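Local coordinates for protein aminotransferase (Neisseria meningitidis Z2491, PDB 3JTX) that probably transfers amino groups between amino acids and keto acids, using pyridoxal phosphate as its cofactor, as a member of the class I and II aminotransferases, at residues A[95-106]-A[267-278]. Sequence-based numbering, arbitrary orientation.
Sequences LPVLGSREALFS and FLLYRTYHGSAM
R271 and E102 form a buried salt bridge that shows how one arginine can tie a helix to a strand-turn-helix unit. From CB, the R271 chain leaves beside its backbone N (chi1 -69°); CD then lies over the centre of the F267 ring, 4.3 Å from L95 CD1. A bend at chi3 (69°) turns the guanidinium to E102. A water bridges NE and P96 O. The end-on grip is double: NH1 reaches E102 OE1 at 2.8 Å, slightly out of both planes, while NH2 meets the syn lone pair of OE2 at 2.7 Å, almost straight (174°). V97 CG1 packs on one guanidinium face and S276 OG on the opposite one, so that the group is sandwiched and its rotation restricted. The anti lone pair of E102 OE2 takes L98 N, at the centre of an inverse gamma turn, so the carboxylate is fixed from two sides.

Beyond it, S106 CB makes a CH-pi contact over the H274 ring, 3.9 Å from the centroid, and S106 OG lies at the F267 edge, 3.3 Å from CZ. At the other end, L98 CD2 packs on M278 CB (3.5 Å).

Helix 261-274 thus packs beside strand 94-97, outermost within the chain in the seven-stranded mixed sheet, and helix 100-111, whose N-terminal S100 and R101 amides bind the cofactor phosphate; G275 of the second subunit packs on E102.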
loop_
_atom_site.group_PDB
_atom_site.type_symbol
_atom_site.label_atom_id
_atom_site.label_comp_id
_atom_site.label_asym_id
_atom_site.label_seq_id
_atom_site.Cartn_x
_atom_site.Cartn_y
_atom_site.Cartn_z
ATOM N N LEU A 95 9.883 -10.321 4.536
ATOM C CA LEU A 95 8.757 -9.421 4.893
ATOM C C LEU A 95 7.552 -9.739 4.025
ATOM O O LEU A 95 7.680 -9.877 2.805
ATOM C CB LEU A 95 9.106 -7.935 4.702
ATOM C CG LEU A 95 10.149 -7.310 5.631
ATOM C CD1 LEU A 95 10.425 -5.816 5.233
ATOM C CD2 LEU A 95 9.710 -7.463 7.124
ATOM N N PRO A 96 6.363 -9.835 4.639
ATOM C CA PRO A 96 5.185 -9.895 3.772
ATOM C C PRO A 96 4.901 -8.559 3.079
ATOM O O PRO A 96 5.178 -7.474 3.635
ATOM C CB PRO A 96 4.057 -10.255 4.742
ATOM C CG PRO A 96 4.524 -9.788 6.075
ATOM C CD PRO A 96 6.017 -9.736 6.068
ATOM N N VAL A 97 4.320 -8.625 1.885
ATOM C CA VAL A 97 3.985 -7.417 1.133
ATOM C C VAL A 97 2.579 -7.530 0.538
ATOM O O VAL A 97 2.074 -8.627 0.330
ATOM C CB VAL A 97 5.010 -7.154 0.013
ATOM C CG1 VAL A 97 6.418 -6.911 0.604
ATOM C CG2 VAL A 97 5.033 -8.314 -1.000
ATOM N N LEU A 98 1.953 -6.393 0.261
ATOM C CA LEU A 98 0.548 -6.357 -0.166
ATOM C C LEU A 98 0.466 -6.441 -1.696
ATOM O O LEU A 98 -0.015 -5.508 -2.368
ATOM C CB LEU A 98 -0.154 -5.099 0.373
ATOM C CG LEU A 98 0.079 -4.834 1.880
ATOM C CD1 LEU A 98 -0.748 -3.632 2.364
ATOM C CD2 LEU A 98 -0.240 -6.094 2.724
ATOM N N GLY A 99 0.968 -7.554 -2.219
ATOM C CA GLY A 99 1.227 -7.705 -3.649
ATOM C C GLY A 99 2.613 -7.207 -3.992
ATOM O O GLY A 99 3.143 -6.301 -3.326
ATOM N N SER A 100 3.230 -7.792 -5.022
ATOM C CA SER A 100 4.583 -7.379 -5.393
ATOM C C SER A 100 4.613 -5.950 -5.946
ATOM O O SER A 100 5.645 -5.281 -5.845
ATOM C CB SER A 100 5.226 -8.364 -6.387
ATOM O OG SER A 100 4.572 -8.352 -7.645
ATOM N N ARG A 101 3.513 -5.463 -6.532
ATOM C CA ARG A 101 3.526 -4.102 -7.108
ATOM C C ARG A 101 3.957 -3.035 -6.091
ATOM O O ARG A 101 4.939 -2.318 -6.318
ATOM C CB ARG A 101 2.156 -3.729 -7.686
ATOM C CG ARG A 101 2.103 -2.295 -8.239
ATOM C CD ARG A 101 0.830 -2.029 -9.043
ATOM N NE ARG A 101 0.853 -2.865 -10.234
ATOM C CZ ARG A 101 0.789 -2.430 -11.487
ATOM N NH1 ARG A 101 0.615 -1.139 -11.779
ATOM N NH2 ARG A 101 0.878 -3.320 -12.466
ATOM N N GLU A 102 3.239 -2.928 -4.966
ATOM C CA GLU A 102 3.569 -1.917 -3.961
ATOM C C GLU A 102 4.990 -2.108 -3.433
ATOM O O GLU A 102 5.681 -1.135 -3.133
ATOM C CB GLU A 102 2.535 -1.876 -2.814
ATOM C CG GLU A 102 2.487 -3.112 -1.925
ATOM C CD GLU A 102 3.420 -3.074 -0.696
ATOM O OE1 GLU A 102 4.249 -2.152 -0.559
ATOM O OE2 GLU A 102 3.316 -3.992 0.147
ATOM N N ALA A 103 5.406 -3.364 -3.325
ATOM C CA ALA A 103 6.705 -3.743 -2.790
ATOM C C ALA A 103 7.834 -3.288 -3.708
ATOM O O ALA A 103 8.781 -2.670 -3.262
ATOM C CB ALA A 103 6.761 -5.273 -2.600
ATOM N N LEU A 104 7.701 -3.570 -5.001
ATOM C CA LEU A 104 8.712 -3.179 -5.975
ATOM C C LEU A 104 8.788 -1.652 -6.054
ATOM O O LEU A 104 9.884 -1.074 -6.069
ATOM C CB LEU A 104 8.363 -3.743 -7.360
ATOM C CG LEU A 104 8.515 -5.243 -7.581
ATOM C CD1 LEU A 104 7.621 -5.724 -8.742
ATOM C CD2 LEU A 104 9.990 -5.630 -7.817
ATOM N N PHE A 105 7.624 -1.004 -6.103
ATOM C CA PHE A 105 7.571 0.456 -6.194
ATOM C C PHE A 105 8.225 1.125 -4.991
ATOM O O PHE A 105 9.110 1.981 -5.135
ATOM C CB PHE A 105 6.124 0.952 -6.341
ATOM C CG PHE A 105 6.030 2.456 -6.482
ATOM C CD1 PHE A 105 6.115 3.048 -7.727
ATOM C CD2 PHE A 105 5.899 3.269 -5.365
ATOM C CE1 PHE A 105 6.062 4.451 -7.874
ATOM C CE2 PHE A 105 5.832 4.678 -5.495
ATOM C CZ PHE A 105 5.932 5.258 -6.757
ATOM N N SER A 106 7.792 0.742 -3.790
ATOM C CA SER A 106 8.324 1.360 -2.583
ATOM C C SER A 106 9.812 1.055 -2.379
ATOM O O SER A 106 10.572 1.943 -1.977
ATOM C CB SER A 106 7.513 0.964 -1.346
ATOM O OG SER A 106 7.466 -0.432 -1.175
ATOM N N PHE A 267 14.016 -1.382 5.015
ATOM C CA PHE A 267 12.759 -1.382 4.290
ATOM C C PHE A 267 11.559 -1.424 5.256
ATOM O O PHE A 267 10.558 -0.708 5.065
ATOM C CB PHE A 267 12.718 -2.563 3.319
ATOM C CG PHE A 267 11.646 -2.477 2.245
ATOM C CD1 PHE A 267 11.148 -1.261 1.784
ATOM C CD2 PHE A 267 11.184 -3.634 1.647
ATOM C CE1 PHE A 267 10.185 -1.221 0.783
ATOM C CE2 PHE A 267 10.227 -3.588 0.640
ATOM C CZ PHE A 267 9.737 -2.380 0.211
ATOM N N LEU A 268 11.657 -2.253 6.292
ATOM C CA LEU A 268 10.589 -2.354 7.286
ATOM C C LEU A 268 10.299 -0.998 7.955
ATOM O O LEU A 268 9.136 -0.634 8.155
ATOM C CB LEU A 268 10.928 -3.415 8.345
ATOM C CG LEU A 268 9.954 -3.499 9.525
ATOM C CD1 LEU A 268 8.561 -3.879 9.021
ATOM C CD2 LEU A 268 10.483 -4.513 10.595
ATOM N N LEU A 269 11.345 -0.254 8.306
ATOM C CA LEU A 269 11.173 1.045 8.959
ATOM C C LEU A 269 10.377 1.990 8.051
ATOM O O LEU A 269 9.434 2.645 8.481
ATOM C CB LEU A 269 12.533 1.669 9.310
ATOM C CG LEU A 269 12.504 3.034 10.017
ATOM C CD1 LEU A 269 11.643 3.005 11.315
ATOM C CD2 LEU A 269 13.953 3.491 10.318
ATOM N N TYR A 270 10.777 2.052 6.791
ATOM C CA TYR A 270 10.077 2.854 5.800
ATOM C C TYR A 270 8.615 2.420 5.661
ATOM O O TYR A 270 7.731 3.277 5.563
ATOM C CB TYR A 270 10.781 2.717 4.445
ATOM C CG TYR A 270 10.140 3.476 3.310
ATOM C CD1 TYR A 270 10.549 4.761 2.994
ATOM C CD2 TYR A 270 9.184 2.888 2.515
ATOM C CE1 TYR A 270 9.977 5.467 1.925
ATOM C CE2 TYR A 270 8.597 3.588 1.464
ATOM C CZ TYR A 270 9.014 4.877 1.172
ATOM O OH TYR A 270 8.427 5.570 0.110
ATOM N N ARG A 271 8.374 1.104 5.668
ATOM C CA ARG A 271 7.049 0.551 5.449
ATOM C C ARG A 271 6.110 0.818 6.622
ATOM O O ARG A 271 4.893 0.843 6.439
ATOM C CB ARG A 271 7.109 -0.948 5.125
ATOM C CG ARG A 271 7.732 -1.238 3.766
ATOM C CD ARG A 271 8.010 -2.714 3.557
ATOM N NE ARG A 271 6.761 -3.441 3.427
ATOM C CZ ARG A 271 5.980 -3.429 2.361
ATOM N NH1 ARG A 271 6.311 -2.741 1.277
ATOM N NH2 ARG A 271 4.864 -4.124 2.378
ATOM N N THR A 272 6.656 1.051 7.811
ATOM C CA THR A 272 5.809 1.419 8.953
ATOM C C THR A 272 5.145 2.763 8.706
ATOM O O THR A 272 3.998 2.965 9.109
ATOM C CB THR A 272 6.535 1.388 10.328
ATOM O OG1 THR A 272 7.448 2.487 10.443
ATOM C CG2 THR A 272 7.255 0.062 10.507
ATOM N N TYR A 273 5.824 3.659 7.987
ATOM C CA TYR A 273 5.230 4.944 7.620
ATOM C C TYR A 273 4.406 4.856 6.337
ATOM O O TYR A 273 3.342 5.486 6.235
ATOM C CB TYR A 273 6.320 6.015 7.489
ATOM C CG TYR A 273 6.915 6.409 8.822
ATOM C CD1 TYR A 273 6.317 7.385 9.595
ATOM C CD2 TYR A 273 8.052 5.783 9.316
ATOM C CE1 TYR A 273 6.831 7.757 10.835
ATOM C CE2 TYR A 273 8.581 6.142 10.565
ATOM C CZ TYR A 273 7.966 7.127 11.314
ATOM O OH TYR A 273 8.489 7.493 12.533
ATOM N N HIS A 274 4.891 4.063 5.380
ATOM C CA HIS A 274 4.279 3.893 4.050
ATOM C C HIS A 274 2.914 3.184 4.140
ATOM O O HIS A 274 2.076 3.309 3.231
ATOM C CB HIS A 274 5.326 3.170 3.182
ATOM C CG HIS A 274 4.827 2.543 1.924
ATOM N ND1 HIS A 274 4.614 1.180 1.809
ATOM C CD2 HIS A 274 4.646 3.062 0.684
ATOM C CE1 HIS A 274 4.263 0.901 0.563
ATOM N NE2 HIS A 274 4.260 2.026 -0.134
ATOM N N GLY A 275 2.686 2.471 5.247
ATOM C CA GLY A 275 1.345 1.974 5.609
ATOM C C GLY A 275 0.948 0.687 4.906
ATOM O O GLY A 275 -0.195 0.550 4.442
ATOM N N SER A 276 1.887 -0.265 4.858
ATOM C CA SER A 276 1.733 -1.495 4.083
ATOM C C SER A 276 1.719 -2.777 4.941
ATOM O O SER A 276 2.215 -3.817 4.536
ATOM C CB SER A 276 2.796 -1.548 2.980
ATOM O OG SER A 276 4.099 -1.144 3.431
ATOM N N ALA A 277 1.101 -2.681 6.111
ATOM C CA ALA A 277 0.874 -3.800 7.009
ATOM C C ALA A 277 -0.316 -4.627 6.502
ATOM O O ALA A 277 -1.293 -4.069 5.993
ATOM C CB ALA A 277 0.593 -3.267 8.431
HETATM N N MSE A 278 -0.228 -5.947 6.624
HETATM C CA MSE A 278 -1.240 -6.853 6.046
HETATM C C MSE A 278 -2.362 -7.223 7.015
HETATM O O MSE A 278 -2.102 -7.761 8.090
HETATM C CB MSE A 278 -0.561 -8.133 5.578
HETATM C CG MSE A 278 -1.450 -9.053 4.748
HETATM SE SE MSE A 278 -0.523 -10.636 4.147
HETATM C CE MSE A 278 0.576 -9.759 2.773
HETATM O O HOH W 1 6.050 -5.575 5.378
HETATM O O HOH W 2 2.784 -6.502 4.830
HETATM O O HOH W 3 4.320 1.460 -2.896
#